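Local coordinates for protein ribokinase (Staphylococcus aureus, PDB 3RY7) that catalyses the ATP- and magnesium-dependent phosphorylation of D-ribose at O-5, giving D-ribose 5-phosphate for nucleotide and amino acid synthesis or the pentose phosphate pathway, at residues N12-L17 and G95-T100; F59-G64 and G114-M119; T250-T255 and S283-K288; Q140-I145 and P166-A171. All blocks are in the same frame, centred on the assembly; numbering follows the deposited sequence.

Contact 1: residues N12-L17 and G95-T100; sequences NVDQFL and GQAFIT
Phe-16 and Ile-99 form the tight part of this pair of parallel strands. Their side chains lie alongside each other and point the same way. Ile-99 CB sits over one face of the Phe-16 ring, 4.2 Å from the centroid and 28° off the normal. With Ile-99 CG1 anti to the carbonyl carbon (chi1 -58°) and the chain extended beyond it, CD1 comes within 3.4 Å of Phe-16 CZ. On the same sheet face, Asp-14 OD1 rests against the methyl CB of Ala-97 at 3.4 Å, and it is also hydrogen-bonded to a bound glycerol. Five backbone hydrogen bonds hold the strands together. The shortest, Gln-15 N to Ala-97 O at 2.6 Å, meets its carbonyl almost end-on. The strands belong to the four-stranded lid sheet of ribokinase, flanked by 36-40 and 107-112. In this family the lid sheet also makes the dimer interface, and here one modelled conformer of Lys-288 of the second subunit may make a cation-pi contact with Phe-16. The face that carries Val-13, Gln-15, Gln-96 and Phe-98 is looser. Gln-15 NE2 and Gln-96 OE1 are 3.9 Å apart with their amide planes nearly perpendicular, and Gln-96 NE2 instead bonds to Thr-94 O. The Gln-15 amide approaches the Phe-98 ring obliquely, NE2 lying 4.0 Å from CE2. Gln-15, Gln-96 and Phe-98 are partly exposed, whereas Ala-97 and Ile-99 on the tight face are buried.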
loop_
_atom_site.group_PDB
_atom_site.type_symbol
_atom_site.label_atom_id
_atom_site.label_comp_id
_atom_site.label_asym_id
_atom_site.label_seq_id
_atom_site.Cartn_x
_atom_site.Cartn_y
_atom_site.Cartn_z
ATOM N N ASN A 12 -5.591 -2.798 19.878
ATOM C CA ASN A 12 -6.211 -1.486 19.775
ATOM C C ASN A 12 -7.004 -1.377 18.483
ATOM O O ASN A 12 -6.626 -1.969 17.476
ATOM C CB ASN A 12 -5.149 -0.379 19.755
ATOM C CG ASN A 12 -4.577 -0.063 21.127
ATOM O OD1 ASN A 12 -5.169 -0.396 22.162
ATOM N ND2 ASN A 12 -3.426 0.620 21.141
ATOM N N VAL A 13 -8.092 -0.613 18.497
ATOM C CA VAL A 13 -8.681 -0.184 17.238
ATOM C C VAL A 13 -8.199 1.239 16.968
ATOM O O VAL A 13 -8.520 2.158 17.710
ATOM C CB VAL A 13 -10.214 -0.288 17.246
ATOM C CG1 VAL A 13 -10.786 0.264 15.947
ATOM C CG2 VAL A 13 -10.643 -1.743 17.473
ATOM N N ASP A 14 -7.383 1.397 15.928
ATOM C CA ASP A 14 -6.870 2.711 15.549
ATOM C C ASP A 14 -7.884 3.478 14.694
ATOM O O ASP A 14 -8.275 3.024 13.629
ATOM C CB ASP A 14 -5.569 2.560 14.756
ATOM C CG ASP A 14 -4.421 1.979 15.584
ATOM O OD1 ASP A 14 -4.547 1.852 16.827
ATOM O OD2 ASP A 14 -3.381 1.660 14.973
ATOM N N GLN A 15 -8.310 4.638 15.172
ATOM C CA GLN A 15 -9.158 5.520 14.388
ATOM C C GLN A 15 -8.373 6.625 13.711
ATOM O O GLN A 15 -7.935 7.567 14.362
ATOM C CB GLN A 15 -10.205 6.170 15.262
ATOM C CG GLN A 15 -11.585 5.755 14.872
ATOM C CD GLN A 15 -11.917 4.422 15.462
ATOM O OE1 GLN A 15 -12.365 3.510 14.772
ATOM N NE2 GLN A 15 -11.683 4.293 16.755
ATOM N N PHE A 16 -8.238 6.522 12.398
ATOM C CA PHE A 16 -7.485 7.501 11.619
ATOM C C PHE A 16 -8.371 8.570 10.975
ATOM O O PHE A 16 -9.296 8.253 10.220
ATOM C CB PHE A 16 -6.689 6.791 10.531
ATOM C CG PHE A 16 -5.486 6.062 11.042
ATOM C CD1 PHE A 16 -4.249 6.693 11.085
ATOM C CD2 PHE A 16 -5.585 4.742 11.477
ATOM C CE1 PHE A 16 -3.126 6.025 11.548
ATOM C CE2 PHE A 16 -4.468 4.064 11.939
ATOM C CZ PHE A 16 -3.232 4.711 11.973
ATOM N N LEU A 17 -8.070 9.829 11.281
ATOM C CA LEU A 17 -8.680 10.975 10.611
ATOM C C LEU A 17 -7.613 11.716 9.815
ATOM O O LEU A 17 -6.697 12.299 10.399
ATOM C CB LEU A 17 -9.266 11.929 11.640
ATOM C CG LEU A 17 -10.105 13.090 11.101
ATOM C CD1 LEU A 17 -11.406 12.566 10.517
ATOM C CD2 LEU A 17 -10.381 14.108 12.201
ATOM N N GLY A 95 -9.501 -1.314 23.813
ATOM C CA GLY A 95 -8.493 -0.269 23.713
ATOM C C GLY A 95 -8.551 0.385 22.339
ATOM O O GLY A 95 -8.856 -0.282 21.351
ATOM N N GLN A 96 -8.255 1.680 22.283
ATOM C CA GLN A 96 -8.351 2.441 21.040
ATOM C C GLN A 96 -7.286 3.529 20.926
ATOM O O GLN A 96 -6.830 4.093 21.933
ATOM C CB GLN A 96 -9.733 3.091 20.925
ATOM C CG GLN A 96 -10.833 2.086 20.804
ATOM C CD GLN A 96 -12.186 2.685 21.099
ATOM O OE1 GLN A 96 -12.588 3.657 20.467
ATOM N NE2 GLN A 96 -12.905 2.097 22.052
ATOM N N ALA A 97 -6.900 3.830 19.691
ATOM C CA ALA A 97 -6.037 4.971 19.441
ATOM C C ALA A 97 -6.716 5.927 18.463
ATOM O O ALA A 97 -7.328 5.509 17.468
ATOM C CB ALA A 97 -4.680 4.515 18.904
ATOM N N PHE A 98 -6.596 7.211 18.754
ATOM C CA PHE A 98 -7.182 8.245 17.920
ATOM C C PHE A 98 -6.050 9.054 17.302
ATOM O O PHE A 98 -5.336 9.798 17.988
ATOM C CB PHE A 98 -8.127 9.085 18.764
ATOM C CG PHE A 98 -9.077 8.248 19.596
ATOM C CD1 PHE A 98 -8.804 7.970 20.925
ATOM C CD2 PHE A 98 -10.229 7.697 19.020
ATOM C CE1 PHE A 98 -9.675 7.187 21.691
ATOM C CE2 PHE A 98 -11.106 6.904 19.776
ATOM C CZ PHE A 98 -10.824 6.652 21.113
ATOM N N ILE A 99 -5.881 8.862 16.000
ATOM C CA ILE A 99 -4.726 9.358 15.264
ATOM C C ILE A 99 -5.124 10.356 14.167
ATOM O O ILE A 99 -5.857 10.007 13.232
ATOM C CB ILE A 99 -3.989 8.173 14.614
ATOM C CG1 ILE A 99 -3.564 7.169 15.700
ATOM C CG2 ILE A 99 -2.792 8.654 13.823
ATOM C CD1 ILE A 99 -3.144 5.813 15.170
ATOM N N THR A 100 -4.655 11.595 14.288
ATOM C CA THR A 100 -4.900 12.597 13.259
ATOM C C THR A 100 -3.660 12.769 12.384
ATOM O O THR A 100 -2.610 13.182 12.871
ATOM C CB THR A 100 -5.278 13.949 13.876
ATOM O OG1 THR A 100 -6.288 13.759 14.870
ATOM C CG2 THR A 100 -5.804 14.907 12.801
#

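Contact 2: residues F59-G64 and G114-M119; sequences FITKIG and GANMTM
The flat amide of Asn-116 lies side by side with the Thr-61 side chain, its OD1 4.0 Å from Thr-61 OG1. This is a contact only, since Thr-61 OG1 is hydrogen-bonded to Gly-9 O and Thr-11 OG1. Asn-116 OD1 takes a hydrogen bond from a water, which in turn accepts from Lys-62 N at 2.8 Å. Thr-11 N also donates to that OD1. The Phe-59 ring has Thr-61 CB over one face, displaced toward the rim, and Phe-76 meets it with its plane at about 90°. Lys-62 carries most of the contact. It leaves strand 56-64, part of the central, mostly parallel sheet of the ribokinase fold, and runs past the 3-10 turn 115-118. Its CG is anti to the backbone N (chi1 -164°) and the chain is extended beyond, crossing Thr-118 at about a right angle. NZ bonds to Thr-118 O at 2.8 Å, well above the carbonyl plane, and to Thr-118 OG1 at 3.1 Å. A salt bridge to Asp-123 adds a third grip. Thr-118 OG1 itself donates to Ala-115 O at 2.8 Å, which ties the hydroxyl to the turn. Ala-115 CB presses on Lys-62 O at 3.2 Å. Met-119 bends at chi3 (-76°) and lays CE 3.6 Å from Thr-61 CA.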
loop_
_atom_site.group_PDB
_atom_site.type_symbol
_atom_site.label_atom_id
_atom_site.label_comp_id
_atom_site.label_asym_id
_atom_site.label_seq_id
_atom_site.Cartn_x
_atom_site.Cartn_y
_atom_site.Cartn_z
ATOM N N PHE A 59 -1.484 -15.497 21.339
ATOM C CA PHE A 59 -1.599 -14.093 21.741
ATOM C C PHE A 59 -2.546 -13.972 22.921
ATOM O O PHE A 59 -3.711 -14.348 22.832
ATOM C CB PHE A 59 -2.099 -13.241 20.568
ATOM C CG PHE A 59 -2.127 -11.759 20.838
ATOM C CD1 PHE A 59 -1.257 -11.178 21.745
ATOM C CD2 PHE A 59 -3.016 -10.936 20.161
ATOM C CE1 PHE A 59 -1.276 -9.804 21.976
ATOM C CE2 PHE A 59 -3.038 -9.573 20.389
ATOM C CZ PHE A 59 -2.173 -9.001 21.292
ATOM N N ILE A 60 -2.021 -13.477 24.036
ATOM C CA ILE A 60 -2.807 -13.223 25.224
ATOM C C ILE A 60 -3.108 -11.741 25.228
ATOM O O ILE A 60 -2.213 -10.911 25.372
ATOM C CB ILE A 60 -2.049 -13.584 26.510
ATOM C CG1 ILE A 60 -1.629 -15.057 26.519
ATOM C CG2 ILE A 60 -2.901 -13.310 27.709
ATOM C CD1 ILE A 60 -0.695 -15.405 27.693
ATOM N N THR A 61 -4.374 -11.399 25.037
ATOM C CA THR A 61 -4.729 -10.001 24.936
ATOM C C THR A 61 -6.125 -9.862 25.516
ATOM O O THR A 61 -6.855 -10.846 25.627
ATOM C CB THR A 61 -4.653 -9.529 23.460
ATOM O OG1 THR A 61 -4.745 -8.101 23.399
ATOM C CG2 THR A 61 -5.757 -10.160 22.635
ATOM N N LYS A 62 -6.479 -8.658 25.934
ATOM C CA LYS A 62 -7.775 -8.428 26.549
ATOM C C LYS A 62 -8.516 -7.306 25.836
ATOM O O LYS A 62 -8.084 -6.155 25.850
ATOM C CB LYS A 62 -7.615 -8.092 28.030
ATOM C CG LYS A 62 -8.903 -8.215 28.845
ATOM C CD LYS A 62 -8.623 -7.912 30.315
ATOM C CE LYS A 62 -9.796 -8.277 31.235
ATOM N NZ LYS A 62 -9.463 -7.928 32.675
ATOM N N ILE A 63 -9.633 -7.663 25.214
ATOM C CA ILE A 63 -10.504 -6.691 24.575
ATOM C C ILE A 63 -11.831 -6.594 25.312
ATOM O O ILE A 63 -12.076 -7.304 26.300
ATOM C CB ILE A 63 -10.799 -7.078 23.139
ATOM C CG1 ILE A 63 -11.479 -8.449 23.092
ATOM C CG2 ILE A 63 -9.498 -7.082 22.327
ATOM C CD1 ILE A 63 -11.646 -8.992 21.676
ATOM N N GLY A 64 -12.690 -5.704 24.834
ATOM C CA GLY A 64 -13.982 -5.526 25.450
ATOM C C GLY A 64 -14.999 -6.476 24.840
ATOM O O GLY A 64 -14.668 -7.323 24.000
ATOM N N GLY A 114 -8.278 1.252 27.849
ATOM C CA GLY A 114 -9.449 0.390 27.798
ATOM C C GLY A 114 -9.189 -0.989 28.372
ATOM O O GLY A 114 -8.477 -1.118 29.367
ATOM N N ALA A 115 -9.757 -2.010 27.737
ATOM C CA ALA A 115 -9.635 -3.402 28.197
ATOM C C ALA A 115 -8.186 -3.857 28.398
ATOM O O ALA A 115 -7.919 -4.662 29.289
ATOM C CB ALA A 115 -10.352 -4.352 27.234
ATOM N N ASN A 116 -7.272 -3.366 27.554
ATOM C CA ASN A 116 -5.857 -3.702 27.677
ATOM C C ASN A 116 -5.326 -3.436 29.080
ATOM O O ASN A 116 -4.600 -4.250 29.636
ATOM C CB ASN A 116 -4.986 -2.931 26.671
ATOM C CG ASN A 116 -5.340 -3.232 25.230
ATOM O OD1 ASN A 116 -5.362 -4.389 24.797
ATOM N ND2 ASN A 116 -5.603 -2.177 24.462
ATOM N N MET A 117 -5.687 -2.290 29.633
ATOM C CA MET A 117 -5.196 -1.884 30.945
ATOM C C MET A 117 -6.040 -2.421 32.107
ATOM O O MET A 117 -5.866 -2.007 33.254
ATOM C CB MET A 117 -5.047 -0.364 31.008
ATOM C CG MET A 117 -3.966 0.151 30.039
ATOM S SD MET A 117 -2.351 -0.593 30.403
ATOM C CE MET A 117 -1.947 0.231 31.928
ATOM N N THR A 118 -6.947 -3.350 31.817
ATOM C CA THR A 118 -7.608 -4.072 32.904
ATOM C C THR A 118 -7.052 -5.500 33.046
ATOM O O THR A 118 -7.550 -6.287 33.854
ATOM C CB THR A 118 -9.132 -4.149 32.691
ATOM O OG1 THR A 118 -9.422 -5.064 31.625
ATOM C CG2 THR A 118 -9.715 -2.746 32.381
ATOM N N MET A 119 -6.032 -5.846 32.254
ATOM C CA MET A 119 -5.525 -7.212 32.291
ATOM C C MET A 119 -4.838 -7.425 33.626
ATOM O O MET A 119 -4.036 -6.593 34.029
ATOM C CB MET A 119 -4.555 -7.492 31.153
ATOM C CG MET A 119 -4.209 -8.954 31.069
ATOM S SD MET A 119 -2.935 -9.365 29.863
ATOM C CE MET A 119 -3.846 -9.241 28.322
HETATM O O HOH W 1 -4.561 -6.621 26.273
#

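Contact 3: residues T250-T255 and S283-K288; sequences TAAGDT and SLTVQK
The two threonines that meet here, Thr-250 and Thr-285, probably both belong to the potassium site that activates ribokinase. Thr-250 precedes the helix that starts at Ala-252, and Thr-285 sits in a type I turn running from Ser-283 to Val-286. The side chains cross obliquely, with OG1 of Thr-250 3.1 Å from OG1 of Thr-285. Thr-285 OG1 lies between its own backbone N and carbonyl carbon (chi1 75°), which sets it next to Thr-250 OG1, and is also hydrogen-bonded to Ser-282 O. Ala-252 CB touches the same hydroxyl at 3.5 Å. The Val-286 side chain crosses that of Thr-250 at about a right angle, CG1 lying 3.5 Å from Thr-250 OG1. The methyl of Thr-285 meets the Thr-255 side chain tip to tip, CG2 being 3.7 Å from Thr-255 OG1. Pro-296 of the second subunit also packs on Thr-285. The Thr-255 hydroxyl is held in turn by Ala-251 O at 2.6 Å. Ala-251 O also accepts from Thr-255 N, and the two donors come from opposite faces of its plane. Ala-251 is the N-cap residue, and Asp-254, the probable proton acceptor, lies in the first turn of the helix. Asp-248 accepts from the backbone N atoms of Thr-250, Ala-252 and Gly-253. The contact thus joins the start of helix 252-263 to the loop leaving helix 271-283.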
loop_
_atom_site.group_PDB
_atom_site.type_symbol
_atom_site.label_atom_id
_atom_site.label_comp_id
_atom_site.label_asym_id
_atom_site.label_seq_id
_atom_site.Cartn_x
_atom_site.Cartn_y
_atom_site.Cartn_z
ATOM N N THR A 250 4.423 2.798 10.423
ATOM C CA THR A 250 4.014 1.616 9.686
ATOM C C THR A 250 4.162 0.340 10.525
ATOM O O THR A 250 4.290 -0.760 9.977
ATOM C CB THR A 250 4.895 1.489 8.444
ATOM O OG1 THR A 250 6.267 1.665 8.836
ATOM C CG2 THR A 250 4.545 2.586 7.443
ATOM N N ALA A 251 4.148 0.484 11.852
ATOM C CA ALA A 251 4.391 -0.658 12.739
ATOM C C ALA A 251 5.736 -1.330 12.453
ATOM O O ALA A 251 5.849 -2.558 12.542
ATOM C CB ALA A 251 3.269 -1.682 12.612
ATOM N N ALA A 252 6.742 -0.535 12.085
ATOM C CA ALA A 252 8.061 -1.069 11.749
ATOM C C ALA A 252 8.771 -1.611 12.994
ATOM O O ALA A 252 9.337 -2.696 12.963
ATOM C CB ALA A 252 8.914 0.004 11.079
ATOM N N GLY A 253 8.736 -0.837 14.076
ATOM C CA GLY A 253 9.316 -1.250 15.352
ATOM C C GLY A 253 8.779 -2.588 15.834
ATOM O O GLY A 253 9.540 -3.484 16.234
ATOM N N ASP A 254 7.458 -2.733 15.780
ATOM C CA ASP A 254 6.815 -3.949 16.264
ATOM C C ASP A 254 7.119 -5.098 15.342
ATOM O O ASP A 254 7.268 -6.236 15.787
ATOM C CB ASP A 254 5.301 -3.751 16.389
ATOM C CG ASP A 254 4.940 -2.746 17.459
ATOM O OD1 ASP A 254 5.655 -2.691 18.493
ATOM O OD2 ASP A 254 3.944 -2.013 17.266
ATOM N N THR A 255 7.211 -4.789 14.048
ATOM C CA THR A 255 7.563 -5.787 13.037
ATOM C C THR A 255 9.008 -6.276 13.245
ATOM O O THR A 255 9.307 -7.450 13.042
ATOM C CB THR A 255 7.383 -5.225 11.596
ATOM O OG1 THR A 255 6.008 -4.857 11.388
ATOM C CG2 THR A 255 7.823 -6.245 10.542
ATOM N N SER A 283 11.908 -3.334 7.116
ATOM C CA SER A 283 12.089 -2.429 5.972
ATOM C C SER A 283 10.958 -2.586 4.947
ATOM O O SER A 283 10.489 -1.603 4.385
ATOM C CB SER A 283 13.448 -2.644 5.307
ATOM O OG SER A 283 13.462 -3.875 4.600
ATOM N N LEU A 284 10.523 -3.830 4.747
ATOM C CA LEU A 284 9.381 -4.182 3.906
ATOM C C LEU A 284 8.113 -3.400 4.242
ATOM O O LEU A 284 7.134 -3.385 3.485
ATOM C CB LEU A 284 9.092 -5.667 4.068
ATOM C CG LEU A 284 10.099 -6.548 3.335
ATOM C CD1 LEU A 284 9.685 -8.008 3.398
ATOM C CD2 LEU A 284 10.227 -6.075 1.883
ATOM N N THR A 285 8.082 -2.772 5.413
ATOM C CA THR A 285 6.897 -2.066 5.829
ATOM C C THR A 285 6.864 -0.664 5.324
ATOM O O THR A 285 5.837 -0.088 5.246
ATOM C CB THR A 285 6.593 -2.029 7.395
ATOM O OG1 THR A 285 7.451 -1.121 8.069
ATOM C CG2 THR A 285 6.595 -3.372 8.034
ATOM N N VAL A 286 8.007 -0.108 5.010
ATOM C CA VAL A 286 8.029 1.243 4.478
ATOM C C VAL A 286 8.244 1.210 2.961
ATOM O O VAL A 286 8.519 2.240 2.334
ATOM C CB VAL A 286 9.144 2.079 5.135
ATOM C CG1 VAL A 286 8.852 2.280 6.615
ATOM C CG2 VAL A 286 10.492 1.408 4.946
ATOM N N GLN A 287 8.105 0.020 2.384
ATOM C CA GLN A 287 8.377 -0.210 0.970
ATOM C C GLN A 287 7.184 0.092 0.049
ATOM O O GLN A 287 6.081 -0.410 0.266
ATOM C CB GLN A 287 8.857 -1.648 0.778
ATOM C CG GLN A 287 8.413 -2.302 -0.518
ATOM C CD GLN A 287 9.388 -3.376 -0.988
ATOM O OE1 GLN A 287 9.017 -4.544 -1.157
ATOM N NE2 GLN A 287 10.647 -2.982 -1.203
ATOM N N LYS A 288 7.402 0.884 -0.983
ATOM C CA LYS A 288 6.452 1.294 -2.010
ATOM C C LYS A 288 6.100 0.125 -2.920
ATOM O O LYS A 288 7.006 -0.546 -3.336
ATOM C CB LYS A 288 7.074 2.459 -2.792
ATOM C CG LYS A 288 6.271 3.019 -3.976
ATOM C CD LYS A 288 7.070 4.070 -4.782
ATOM C CE LYS A 288 6.181 5.090 -5.555
ATOM N NZ LYS A 288 5.050 4.507 -6.329
#

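Contact 4: residues Q140-I145 and P166-A171; sequences QLEVPI and PAPAKA
Leu-141 N donates to Ala-167 O at 2.9 Å, a bent bond (145° at the hydrogen) that links two loops, the second with a cis peptide before Pro-168. Leu-141 is the main side chain. Its CG stands beside the backbone N and anti to the carbonyl carbon (chi1 -59°), and with chi2 extended CD1 lands among Pro-166, Pro-168 and Lys-170. CD1 is only 3.4 Å from Lys-170 CG, a close approach for two carbons. The two side chains run antiparallel to one another. Lys-170 then bends at chi3 and brings NZ to Leu-141 O at 3.1 Å, in the carbonyl plane. A water accepts from NZ and donates to Val-143 O at 2.8 Å, so the lysine is also linked through water to the backbone beyond Leu-141. Glu-142 passes across Pro-168 at about a right angle, its CG 3.8 Å from CD of the proline. Its carboxylate, a probable ribose-binding group, is held at OE1 by Ser-10 OG and Lys-42 N, while OE2 bonds to the bound glycerol. Farther on, Ile-145 CD1 reaches Ala-171 O at 3.8 Å. The loops follow the adjacent parallel strands 136-140 and 161-165, which helix 145-157 joins in a beta-alpha-beta crossover. Helix 187-194 packs on Pro-166 and Ala-167, and Lys-42 of helix 42-52 touches Gln-140, Ala-167 and Pro-168.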
loop_
_atom_site.group_PDB
_atom_site.type_symbol
_atom_site.label_atom_id
_atom_site.label_comp_id
_atom_site.label_asym_id
_atom_site.label_seq_id
_atom_site.Cartn_x
_atom_site.Cartn_y
_atom_site.Cartn_z
ATOM N N GLN A 140 4.804 -5.925 25.936
ATOM C CA GLN A 140 5.004 -4.497 25.831
ATOM C C GLN A 140 4.256 -3.794 26.933
ATOM O O GLN A 140 3.531 -4.400 27.663
ATOM C CB GLN A 140 4.548 -3.953 24.476
ATOM C CG GLN A 140 4.789 -4.848 23.342
ATOM C CD GLN A 140 3.804 -5.932 23.268
ATOM O OE1 GLN A 140 2.687 -5.776 23.636
ATOM N NE2 GLN A 140 4.235 -7.050 22.827
ATOM N N LEU A 141 4.429 -2.502 27.033
ATOM C CA LEU A 141 3.842 -1.781 28.154
ATOM C C LEU A 141 2.460 -1.152 27.870
ATOM O O LEU A 141 2.077 -0.210 28.546
ATOM C CB LEU A 141 4.822 -0.725 28.675
ATOM C CG LEU A 141 6.182 -1.249 29.155
ATOM C CD1 LEU A 141 7.091 -0.128 29.641
ATOM C CD2 LEU A 141 5.966 -2.259 30.276
ATOM N N GLU A 142 1.732 -1.658 26.875
ATOM C CA GLU A 142 0.329 -1.238 26.675
ATOM C C GLU A 142 -0.621 -2.150 27.466
ATOM O O GLU A 142 -1.840 -2.147 27.271
ATOM C CB GLU A 142 -0.030 -1.184 25.184
ATOM C CG GLU A 142 0.801 -0.119 24.442
ATOM C CD GLU A 142 0.336 0.153 23.011
ATOM O OE1 GLU A 142 -0.209 -0.764 22.352
ATOM O OE2 GLU A 142 0.536 1.295 22.551
ATOM N N VAL A 143 -0.028 -2.904 28.389
ATOM C CA VAL A 143 -0.742 -3.802 29.278
ATOM C C VAL A 143 -0.124 -3.573 30.682
ATOM O O VAL A 143 0.987 -3.032 30.786
ATOM C CB VAL A 143 -0.587 -5.246 28.726
ATOM C CG1 VAL A 143 -0.003 -6.174 29.736
ATOM C CG2 VAL A 143 -1.886 -5.771 28.111
ATOM N N PRO A 144 -0.848 -3.920 31.767
ATOM C CA PRO A 144 -0.323 -3.452 33.057
ATOM C C PRO A 144 0.900 -4.245 33.532
ATOM O O PRO A 144 1.029 -5.442 33.288
ATOM C CB PRO A 144 -1.504 -3.647 34.026
ATOM C CG PRO A 144 -2.717 -3.818 33.135
ATOM C CD PRO A 144 -2.203 -4.486 31.892
ATOM N N ILE A 145 1.801 -3.543 34.191
ATOM C CA ILE A 145 3.017 -4.148 34.723
ATOM C C ILE A 145 2.787 -5.410 35.589
ATOM O O ILE A 145 3.469 -6.414 35.387
ATOM C CB ILE A 145 3.883 -3.082 35.431
ATOM C CG1 ILE A 145 4.598 -2.233 34.366
ATOM C CG2 ILE A 145 4.890 -3.731 36.411
ATOM C CD1 ILE A 145 5.127 -0.919 34.884
ATOM N N PRO A 166 9.998 -2.253 26.153
ATOM C CA PRO A 166 9.534 -1.340 27.202
ATOM C C PRO A 166 8.929 -0.051 26.646
ATOM O O PRO A 166 9.404 1.044 26.975
ATOM C CB PRO A 166 10.819 -1.041 27.991
ATOM C CG PRO A 166 11.902 -1.128 26.961
ATOM C CD PRO A 166 11.461 -2.195 25.978
ATOM N N ALA A 167 7.879 -0.206 25.841
ATOM C CA ALA A 167 7.249 0.876 25.080
ATOM C C ALA A 167 5.747 0.805 25.291
ATOM O O ALA A 167 5.182 -0.282 25.341
ATOM C CB ALA A 167 7.564 0.716 23.576
ATOM N N PRO A 168 5.101 1.955 25.473
ATOM C CA PRO A 168 5.741 3.266 25.563
ATOM C C PRO A 168 6.557 3.396 26.856
ATOM O O PRO A 168 6.269 2.714 27.852
ATOM C CB PRO A 168 4.542 4.217 25.614
ATOM C CG PRO A 168 3.475 3.408 26.311
ATOM C CD PRO A 168 3.656 2.022 25.770
ATOM N N ALA A 169 7.554 4.276 26.834
ATOM C CA ALA A 169 8.452 4.468 27.959
ATOM C C ALA A 169 7.713 4.674 29.272
ATOM O O ALA A 169 6.765 5.451 29.359
ATOM C CB ALA A 169 9.370 5.644 27.694
ATOM N N LYS A 170 8.151 3.953 30.293
ATOM C CA LYS A 170 7.714 4.228 31.656
ATOM C C LYS A 170 8.651 3.551 32.654
ATOM O O LYS A 170 9.418 2.661 32.286
ATOM C CB LYS A 170 6.242 3.841 31.871
ATOM C CG LYS A 170 5.874 2.428 31.482
ATOM C CD LYS A 170 4.384 2.142 31.728
ATOM C CE LYS A 170 3.503 2.631 30.580
ATOM N NZ LYS A 170 2.107 2.082 30.654
ATOM N N ALA A 171 8.622 4.009 33.897
ATOM C CA ALA A 171 9.492 3.461 34.924
ATOM C C ALA A 171 9.051 2.039 35.272
ATOM O O ALA A 171 7.854 1.754 35.365
ATOM C CB ALA A 171 9.466 4.341 36.159
HETATM O O HOH W 2 0.525 2.550 28.748
HETATM O O HOH W 3 2.251 -0.727 31.610
#

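In the fold
Contacts 1, 2 and 4 meet around the probable sugar pocket. The side chains of Asn-12 and Asn-116 come within about 3 Å and join contacts 1 and 2. Asn-12 is also about 4 Å from Glu-142 of contact 4, and glycerol, probably one molecule, bonds to Asp-14 and to Glu-142 and may mark where ribose binds. Contacts 2 and 4 pack directly, with Met-119 O 3.2 Å from Pro-144 CG. Contact 3, with the probable catalytic Asp-254 and cation-site residues, touches none of the others within the subunit. Its nearest atoms are about 5 Å from contact 4 and about 8 Å from contact 1. Across the dimer interface, contact 3 of one subunit lies next to contact 1 of the other.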